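DNA polymerase (Pyrobaculum calidifontis, PDB 5MDN) probably catalyses template-directed addition of deoxyribonucleotides from their triphosphates to a growing DNA strand, releasing diphosphate, as other family B DNA polymerases do. Local coordinates at residues L379-R384 against K474-L479; N427-Y432 against N512-Y517; S355-L360 against D501-A506. One frame throughout, in Å; residues are numbered along the deposited sequence.

How the contacts relate
Contact 1 lies on the same side of the chain's centre as each of the other two, but the three differ in depth and chemistry. Contact 2, between helices 424-431 and 514-519, is built from buried residues and its side-chain contact is apolar. Contacts 1 and 3 are partly buried, and each sets a polar group beside aliphatic ones: a tyrosine-histidine bond in contact 1, a serine near an arginine in contact 3. Helices 468-486 and 495-512, successive in sequence, supply one side of contacts 1 and 3 respectively. M430 packs on K474 and V477, joining contacts 1 and 2; R380 makes a weak hydrogen bond to the G359 carbonyl, joining 1 and 3. Contacts 2 and 3 do not touch.

Contact 1 (L379-R384 against K474-L479); sequences LRYAYR and KHLVEL
Y381 reaches H475 with its hydroxyl: OH lies 2.8 Å from ND1, and the histidine nitrogen sits at the edge of the tyrosine ring, in its plane. This is a hydrogen bond in which either atom could be the donor. The rings do not lie flat on each other; their planes stand at 74° with centroids 5.5 Å apart, so the polar atoms carry the pairing.

The tight part gathers round that hydroxyl. L476 brings CD2 to 3.6 Å from Y381 OH, and L479 CD1 stands farther off, at 4.1 Å from the same oxygen. The H475 ring is swung out by a chi1 of -170°, its CG anti to the backbone N, which carries ND1 to the tyrosine. With an alanine in place of Y381, H475 ND1 would probably lose this partner and a gap would open beside L476 CD2, since every contact between the two segments runs through the tyrosine.

Away from the hydroxyl the contact is loose. The local helix axes come no closer than 13.4 Å, and the closest CA pair, Y381 CA and H475 CA, is 9.9 Å apart. R384, K474 and E478 are exposed and do not join in, whereas L476 turns inward onto L507 and A511 of helix 495-512. One long side chain thus spans two helices running at 104° to each other. Y381 also rests on V472, and A382 on F468, so helix 370-384 abuts helix 468-486, which with helix 495-512 probably forms the paired fingers helices characteristic of family B polymerases.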
loop_
_atom_site.group_PDB
_atom_site.type_symbol
_atom_site.label_atom_id
_atom_site.label_comp_id
_atom_site.label_asym_id
_atom_site.label_seq_id
_atom_site.Cartn_x
_atom_site.Cartn_y
_atom_site.Cartn_z
ATOM N N LEU A 379 16.467 -0.086 9.531
ATOM C CA LEU A 379 17.777 -0.514 9.046
ATOM C C LEU A 379 18.674 0.683 8.771
ATOM O O LEU A 379 19.880 0.641 9.040
ATOM C CB LEU A 379 17.632 -1.350 7.777
ATOM C CG LEU A 379 17.076 -2.767 7.845
ATOM C CD1 LEU A 379 17.073 -3.346 6.447
ATOM C CD2 LEU A 379 17.897 -3.623 8.784
ATOM N N ARG A 380 18.102 1.761 8.232
ATOM C CA ARG A 380 18.884 2.963 7.968
ATOM C C ARG A 380 19.335 3.614 9.269
ATOM O O ARG A 380 20.492 4.031 9.393
ATOM C CB ARG A 380 18.066 3.943 7.125
ATOM C CG ARG A 380 18.891 4.966 6.363
ATOM C CD ARG A 380 18.010 5.806 5.454
ATOM N NE ARG A 380 17.776 5.162 4.165
ATOM C CZ ARG A 380 18.402 5.496 3.039
ATOM N NH1 ARG A 380 19.299 6.472 3.042
ATOM N NH2 ARG A 380 18.127 4.858 1.910
ATOM N N TYR A 381 18.433 3.717 10.247
ATOM C CA TYR A 381 18.812 4.237 11.557
ATOM C C TYR A 381 19.811 3.319 12.252
ATOM O O TYR A 381 20.761 3.792 12.886
ATOM C CB TYR A 381 17.572 4.430 12.432
ATOM C CG TYR A 381 16.868 5.752 12.223
ATOM C CD1 TYR A 381 17.299 6.899 12.879
ATOM C CD2 TYR A 381 15.772 5.856 11.377
ATOM C CE1 TYR A 381 16.660 8.112 12.694
ATOM C CE2 TYR A 381 15.126 7.065 11.185
ATOM C CZ TYR A 381 15.576 8.189 11.847
ATOM O OH TYR A 381 14.938 9.393 11.659
ATOM N N ALA A 382 19.599 2.002 12.163
ATOM C CA ALA A 382 20.503 1.056 12.810
ATOM C C ALA A 382 21.934 1.198 12.308
ATOM O O ALA A 382 22.881 0.974 13.071
ATOM C CB ALA A 382 20.009 -0.374 12.600
ATOM N N TYR A 383 22.118 1.560 11.035
ATOM C CA TYR A 383 23.470 1.716 10.507
ATOM C C TYR A 383 24.173 2.911 11.141
ATOM O O TYR A 383 25.280 2.780 11.678
ATOM C CB TYR A 383 23.443 1.856 8.986
ATOM C CG TYR A 383 24.826 2.027 8.405
ATOM C CD1 TYR A 383 25.696 0.948 8.314
ATOM C CD2 TYR A 383 25.274 3.268 7.978
ATOM C CE1 TYR A 383 26.969 1.098 7.798
ATOM C CE2 TYR A 383 26.544 3.429 7.460
ATOM C CZ TYR A 383 27.389 2.339 7.372
ATOM O OH TYR A 383 28.656 2.488 6.858
ATOM N N ARG A 384 23.548 4.091 11.085
ATOM C CA ARG A 384 24.189 5.290 11.613
ATOM C C ARG A 384 24.306 5.282 13.130
ATOM O O ARG A 384 24.988 6.149 13.683
ATOM C CB ARG A 384 23.430 6.538 11.162
ATOM C CG ARG A 384 23.428 6.754 9.661
ATOM C CD ARG A 384 24.852 6.827 9.142
ATOM N NE ARG A 384 24.920 7.129 7.716
ATOM C CZ ARG A 384 26.056 7.248 7.041
ATOM N NH1 ARG A 384 27.214 7.089 7.667
ATOM N NH2 ARG A 384 26.040 7.528 5.744
ATOM N N LYS A 474 12.292 9.589 18.933
ATOM C CA LYS A 474 12.722 10.914 19.376
ATOM C C LYS A 474 13.238 11.745 18.208
ATOM O O LYS A 474 12.988 12.953 18.134
ATOM C CB LYS A 474 13.801 10.788 20.456
ATOM C CG LYS A 474 13.312 10.192 21.768
ATOM C CD LYS A 474 14.335 10.278 22.881
ATOM C CE LYS A 474 13.813 9.548 24.102
ATOM N NZ LYS A 474 14.823 9.532 25.188
ATOM N N HIS A 475 13.967 11.112 17.288
ATOM C CA HIS A 475 14.485 11.822 16.123
ATOM C C HIS A 475 13.368 12.179 15.149
ATOM O O HIS A 475 13.358 13.280 14.583
ATOM C CB HIS A 475 15.557 10.975 15.445
ATOM C CG HIS A 475 16.329 11.701 14.391
ATOM N ND1 HIS A 475 16.007 11.630 13.053
ATOM C CD2 HIS A 475 17.407 12.516 14.476
ATOM C CE1 HIS A 475 16.858 12.365 12.359
ATOM N NE2 HIS A 475 17.714 12.916 13.198
ATOM N N LEU A 476 12.428 11.256 14.927
ATOM C CA LEU A 476 11.292 11.548 14.058
ATOM C C LEU A 476 10.448 12.685 14.620
ATOM O O LEU A 476 9.987 13.555 13.871
ATOM C CB LEU A 476 10.439 10.295 13.863
ATOM C CG LEU A 476 11.053 9.148 13.058
ATOM C CD1 LEU A 476 10.125 7.942 13.040
ATOM C CD2 LEU A 476 11.376 9.603 11.643
ATOM N N VAL A 477 10.230 12.693 15.938
ATOM C CA VAL A 477 9.474 13.773 16.568
ATOM C C VAL A 477 10.197 15.103 16.390
ATOM O O VAL A 477 9.577 16.128 16.081
ATOM C CB VAL A 477 9.220 13.453 18.052
ATOM C CG1 VAL A 477 8.626 14.656 18.764
ATOM C CG2 VAL A 477 8.299 12.250 18.184
ATOM N N GLU A 478 11.519 15.112 16.582
ATOM C CA GLU A 478 12.286 16.344 16.425
ATOM C C GLU A 478 12.236 16.846 14.987
ATOM O O GLU A 478 12.031 18.040 14.742
ATOM C CB GLU A 478 13.734 16.121 16.858
ATOM C CG GLU A 478 14.503 17.405 17.136
ATOM C CD GLU A 478 15.927 17.143 17.593
ATOM O OE1 GLU A 478 16.581 16.248 17.015
ATOM O OE2 GLU A 478 16.394 17.835 18.521
ATOM N N LEU A 479 12.448 15.946 14.020
ATOM C CA LEU A 479 12.378 16.324 12.610
ATOM C C LEU A 479 11.037 16.965 12.276
ATOM O O LEU A 479 10.983 18.022 11.637
ATOM C CB LEU A 479 12.612 15.101 11.724
ATOM C CG LEU A 479 14.027 14.534 11.613
ATOM C CD1 LEU A 479 13.987 13.257 10.794
ATOM C CD2 LEU A 479 14.975 15.547 10.996
#

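Contact 2 (N427-Y432 against N512-Y517); sequences NIMMKY and NAMYGY
The Y515 ring is stacked with the ring of Y425, not with any side chain of 427-432, and V534 and T535 of helix 528-551 also touch this side chain. Toward M429 the tyrosine presents its near end: Y515 CB is 4.8 Å from M429 CE, a distance that makes the methyl a neighbour of the ring's root and not a group laid on its face. The backbone amide is a little nearer, with M429 CE 4.4 Å from Y515 N.

The closest meeting is between two methionines. M429 CE stands 4.0 Å from M514 CG, and M514 CB is equally near, so one terminal methyl rests against the first two carbons of the other chain. The torsions account for this. M429 runs out extended through chi2 and bends only at chi3 (-72°), which delivers the methyl to the partner; M514 bends at both chi2 and chi3, and its sulfur end leads away from 427-432. The side-chain contact is apolar: all three touching residues are buried, and the buried surface, both sides summed, is just 92 Å².

By sequence, N512 to G516 match the region that follows the conserved lysine in motif B of family B polymerases, and helix 424-431 follows the motif A strand 416-420, so the methionines probably join these two motifs. Around them, M429 also packs on V534 of helix 528-551 and L473 of helix 468-486. On the far side, Y517 OH bonds E375 OE2 of helix 370-384, while A513 leans on V370 and V374 of that helix.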
loop_
_atom_site.group_PDB
_atom_site.type_symbol
_atom_site.label_atom_id
_atom_site.label_comp_id
_atom_site.label_asym_id
_atom_site.label_seq_id
_atom_site.Cartn_x
_atom_site.Cartn_y
_atom_site.Cartn_z
ATOM N N ASN A 427 4.635 8.327 22.140
ATOM C CA ASN A 427 4.744 8.915 23.472
ATOM C C ASN A 427 5.018 7.850 24.528
ATOM O O ASN A 427 5.937 7.991 25.343
ATOM C CB ASN A 427 3.463 9.678 23.814
ATOM C CG ASN A 427 3.643 11.179 23.756
ATOM O OD1 ASN A 427 4.214 11.713 22.803
ATOM N ND2 ASN A 427 3.165 11.871 24.784
ATOM N N ILE A 428 4.211 6.787 24.541
ATOM C CA ILE A 428 4.393 5.707 25.509
ATOM C C ILE A 428 5.799 5.122 25.404
ATOM O O ILE A 428 6.486 4.918 26.413
ATOM C CB ILE A 428 3.314 4.629 25.307
ATOM C CG1 ILE A 428 2.056 4.995 26.092
ATOM C CG2 ILE A 428 3.821 3.261 25.740
ATOM C CD1 ILE A 428 0.851 4.187 25.704
ATOM N N MET A 429 6.248 4.844 24.177
ATOM C CA MET A 429 7.536 4.182 23.995
ATOM C C MET A 429 8.706 5.111 24.303
ATOM O O MET A 429 9.757 4.646 24.757
ATOM C CB MET A 429 7.638 3.631 22.573
ATOM C CG MET A 429 6.729 2.436 22.329
ATOM S SD MET A 429 6.924 1.694 20.700
ATOM C CE MET A 429 6.157 2.935 19.662
ATOM N N MET A 430 8.556 6.414 24.055
ATOM C CA MET A 430 9.618 7.352 24.408
ATOM C C MET A 430 9.631 7.641 25.906
ATOM O O MET A 430 10.685 7.581 26.546
ATOM C CB MET A 430 9.473 8.656 23.618
ATOM C CG MET A 430 9.839 8.544 22.147
ATOM S SD MET A 430 9.538 10.060 21.213
ATOM C CE MET A 430 7.771 10.261 21.416
ATOM N N LYS A 431 8.465 7.956 26.477
ATOM C CA LYS A 431 8.405 8.381 27.873
ATOM C C LYS A 431 8.747 7.247 28.834
ATOM O O LYS A 431 9.252 7.499 29.934
ATOM C CB LYS A 431 7.013 8.942 28.172
ATOM C CG LYS A 431 6.807 9.465 29.580
ATOM C CD LYS A 431 5.386 9.989 29.745
ATOM C CE LYS A 431 5.096 10.401 31.180
ATOM N NZ LYS A 431 5.979 11.510 31.634
ATOM N N TYR A 432 8.495 6.000 28.439
ATOM C CA TYR A 432 8.817 4.846 29.267
ATOM C C TYR A 432 9.968 4.018 28.715
ATOM O O TYR A 432 10.320 2.995 29.314
ATOM C CB TYR A 432 7.571 3.971 29.449
ATOM C CG TYR A 432 6.462 4.684 30.185
ATOM C CD1 TYR A 432 6.613 5.052 31.517
ATOM C CD2 TYR A 432 5.274 5.015 29.545
ATOM C CE1 TYR A 432 5.609 5.712 32.195
ATOM C CE2 TYR A 432 4.264 5.678 30.216
ATOM C CZ TYR A 432 4.437 6.022 31.540
ATOM O OH TYR A 432 3.434 6.682 32.212
ATOM N N ASN A 512 3.878 6.812 13.838
ATOM C CA ASN A 512 2.703 6.109 14.344
ATOM C C ASN A 512 2.603 4.679 13.821
ATOM O O ASN A 512 1.847 3.880 14.383
ATOM C CB ASN A 512 1.434 6.882 13.983
ATOM C CG ASN A 512 1.392 8.257 14.615
ATOM O OD1 ASN A 512 2.125 8.538 15.565
ATOM N ND2 ASN A 512 0.527 9.123 14.098
ATOM N N ALA A 513 3.340 4.340 12.763
ATOM C CA ALA A 513 3.345 2.974 12.255
ATOM C C ALA A 513 4.188 2.028 13.099
ATOM O O ALA A 513 4.071 0.808 12.936
ATOM C CB ALA A 513 3.845 2.954 10.810
ATOM N N MET A 514 5.050 2.564 13.968
ATOM C CA MET A 514 5.941 1.736 14.779
ATOM C C MET A 514 5.175 0.680 15.571
ATOM O O MET A 514 5.569 -0.492 15.608
ATOM C CB MET A 514 6.752 2.624 15.724
ATOM C CG MET A 514 7.998 1.965 16.288
ATOM S SD MET A 514 9.272 1.741 15.033
ATOM C CE MET A 514 9.447 3.421 14.438
ATOM N N TYR A 515 4.083 1.088 16.226
ATOM C CA TYR A 515 3.346 0.180 17.105
ATOM C C TYR A 515 2.843 -1.049 16.355
ATOM O O TYR A 515 2.934 -2.174 16.862
ATOM C CB TYR A 515 2.186 0.929 17.760
ATOM C CG TYR A 515 1.201 0.047 18.492
ATOM C CD1 TYR A 515 1.557 -0.604 19.667
ATOM C CD2 TYR A 515 -0.092 -0.118 18.017
ATOM C CE1 TYR A 515 0.652 -1.406 20.340
ATOM C CE2 TYR A 515 -1.002 -0.914 18.682
ATOM C CZ TYR A 515 -0.627 -1.555 19.841
ATOM O OH TYR A 515 -1.543 -2.346 20.494
ATOM N N GLY A 516 2.303 -0.856 15.150
ATOM C CA GLY A 516 1.893 -1.996 14.347
ATOM C C GLY A 516 3.057 -2.888 13.956
ATOM O O GLY A 516 2.919 -4.112 13.883
ATOM N N TYR A 517 4.219 -2.285 13.690
ATOM C CA TYR A 517 5.383 -3.057 13.268
ATOM C C TYR A 517 5.903 -3.946 14.391
ATOM O O TYR A 517 6.220 -5.121 14.172
ATOM C CB TYR A 517 6.484 -2.115 12.778
ATOM C CG TYR A 517 7.833 -2.782 12.634
ATOM C CD1 TYR A 517 8.145 -3.527 11.505
ATOM C CD2 TYR A 517 8.794 -2.665 13.628
ATOM C CE1 TYR A 517 9.379 -4.139 11.373
ATOM C CE2 TYR A 517 10.027 -3.274 13.506
ATOM C CZ TYR A 517 10.316 -4.008 12.377
ATOM O OH TYR A 517 11.543 -4.615 12.251
#

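Contact 3 (S355-L360 against D501-A506); sequences SSVSGL and DERQRA
S356 OG lies 3.1 Å from R503 NH2, and the same hydroxyl is hydrogen-bonded to the backbone carbonyl of Q353, one turn back in helix 326-356. With chi1 at 61° the serine oxygen is turned back along its own helix, where that carbonyl can accept from it. The R503 chain leaves its helix with CG anti to the backbone N, then folds at chi3 (-85°), and this bend carries the guanidinium over to the serine. The approach to the guanidinium is oblique, and CZ stays back at 4.1 Å from S356 OG. Q353 touches both partners, its backbone O bonded to S356 OG and its OE1 weakly to R503 NE.

Just beyond, the chemistry turns apolar. V357 CG2 rests 4.2 Å from A506 CB, and the two residues also form the closest backbone pair, with V357 CA 7.0 Å from A506 CA. The same methyl, V357 CG2, comes within 4.5 Å of R503 NH2.

V357 is the first residue to leave helical geometry, so the contact joins the C-terminal end of the long helix 326-356 to helix 495-512, which family resemblance suggests is one of the two fingers helices of a family B polymerase. Further evidence for that docking comes from A506, which packs on F350 and Q353, and from R505, whose charge makes a cation-pi contact with F350. V357 also meets L507 and M510 of the same fingers helix, and M377 of helix 370-384, while the carbonyl of G359 receives a weak hydrogen bond from R380 NH2.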
loop_
_atom_site.group_PDB
_atom_site.type_symbol
_atom_site.label_atom_id
_atom_site.label_comp_id
_atom_site.label_asym_id
_atom_site.label_seq_id
_atom_site.Cartn_x
_atom_site.Cartn_y
_atom_site.Cartn_z
ATOM N N SER A 355 8.926 8.773 0.666
ATOM C CA SER A 355 10.117 8.120 0.132
ATOM C C SER A 355 11.392 8.665 0.768
ATOM O O SER A 355 12.332 7.906 1.025
ATOM C CB SER A 355 10.165 8.278 -1.387
ATOM O OG SER A 355 11.383 7.774 -1.907
ATOM N N SER A 356 11.446 9.979 1.018
ATOM C CA SER A 356 12.628 10.560 1.645
ATOM C C SER A 356 12.687 10.205 3.125
ATOM O O SER A 356 13.772 9.975 3.675
ATOM C CB SER A 356 12.642 12.076 1.447
ATOM O OG SER A 356 11.503 12.681 2.035
ATOM N N VAL A 357 11.528 10.143 3.785
ATOM C CA VAL A 357 11.426 9.377 5.016
ATOM C C VAL A 357 11.421 7.890 4.667
ATOM O O VAL A 357 11.196 7.497 3.517
ATOM C CB VAL A 357 10.169 9.782 5.805
ATOM C CG1 VAL A 357 10.234 9.271 7.235
ATOM C CG2 VAL A 357 9.998 11.297 5.782
ATOM N N SER A 358 11.741 7.057 5.660
ATOM C CA SER A 358 11.786 5.605 5.488
ATOM C C SER A 358 12.927 5.182 4.565
ATOM O O SER A 358 13.690 4.269 4.896
ATOM C CB SER A 358 10.443 5.077 4.970
ATOM O OG SER A 358 10.396 5.108 3.555
ATOM N N GLY A 359 13.054 5.830 3.410
ATOM C CA GLY A 359 14.215 5.681 2.559
ATOM C C GLY A 359 14.076 4.751 1.375
ATOM O O GLY A 359 15.085 4.461 0.723
ATOM N N LEU A 360 12.866 4.280 1.066
ATOM C CA LEU A 360 12.691 3.460 -0.123
ATOM C C LEU A 360 12.516 4.331 -1.366
ATOM O O LEU A 360 11.996 5.449 -1.284
ATOM C CB LEU A 360 11.485 2.537 0.034
ATOM C CG LEU A 360 11.626 1.366 1.008
ATOM C CD1 LEU A 360 10.284 0.671 1.201
ATOM C CD2 LEU A 360 12.674 0.380 0.516
ATOM N N ASP A 501 3.658 20.579 4.670
ATOM C CA ASP A 501 2.606 19.838 5.360
ATOM C C ASP A 501 2.635 18.358 4.996
ATOM O O ASP A 501 2.357 17.500 5.842
ATOM C CB ASP A 501 1.241 20.445 5.039
ATOM C CG ASP A 501 0.156 19.985 5.997
ATOM O OD1 ASP A 501 0.224 20.341 7.193
ATOM O OD2 ASP A 501 -0.767 19.272 5.551
ATOM N N GLU A 502 2.960 18.039 3.742
ATOM C CA GLU A 502 3.096 16.642 3.342
ATOM C C GLU A 502 4.286 15.988 4.036
ATOM O O GLU A 502 4.181 14.867 4.547
ATOM C CB GLU A 502 3.230 16.541 1.823
ATOM C CG GLU A 502 1.970 16.910 1.046
ATOM C CD GLU A 502 0.864 15.873 1.167
ATOM O OE1 GLU A 502 1.071 14.838 1.836
ATOM O OE2 GLU A 502 -0.218 16.090 0.581
ATOM N N ARG A 503 5.435 16.669 4.043
ATOM C CA ARG A 503 6.601 16.156 4.756
ATOM C C ARG A 503 6.302 15.969 6.237
ATOM O O ARG A 503 6.727 14.978 6.845
ATOM C CB ARG A 503 7.789 17.098 4.558
ATOM C CG ARG A 503 8.873 16.966 5.615
ATOM C CD ARG A 503 10.207 17.506 5.131
ATOM N NE ARG A 503 10.956 16.504 4.379
ATOM C CZ ARG A 503 11.738 15.585 4.939
ATOM N NH1 ARG A 503 11.872 15.542 6.257
ATOM N NH2 ARG A 503 12.386 14.710 4.182
ATOM N N GLN A 504 5.575 16.915 6.839
ATOM C CA GLN A 504 5.203 16.782 8.244
ATOM C C GLN A 504 4.350 15.540 8.477
ATOM O O GLN A 504 4.565 14.806 9.450
ATOM C CB GLN A 504 4.470 18.041 8.710
ATOM C CG GLN A 504 3.800 17.928 10.078
ATOM C CD GLN A 504 2.367 17.435 9.993
ATOM O OE1 GLN A 504 1.864 16.791 10.914
ATOM N NE2 GLN A 504 1.704 17.735 8.883
ATOM N N ARG A 505 3.372 15.288 7.602
ATOM C CA ARG A 505 2.515 14.122 7.788
ATOM C C ARG A 505 3.284 12.827 7.550
ATOM O O ARG A 505 3.057 11.828 8.244
ATOM C CB ARG A 505 1.296 14.195 6.865
ATOM C CG ARG A 505 0.426 12.947 6.944
ATOM C CD ARG A 505 -0.963 13.153 6.367
ATOM N NE ARG A 505 -1.633 11.872 6.147
ATOM C CZ ARG A 505 -1.736 11.264 4.969
ATOM N NH1 ARG A 505 -1.221 11.821 3.881
ATOM N NH2 ARG A 505 -2.364 10.100 4.879
ATOM N N ALA A 506 4.198 12.824 6.574
ATOM C CA ALA A 506 4.963 11.615 6.280
ATOM C C ALA A 506 5.771 11.164 7.489
ATOM O O ALA A 506 5.882 9.963 7.759
ATOM C CB ALA A 506 5.880 11.851 5.081
#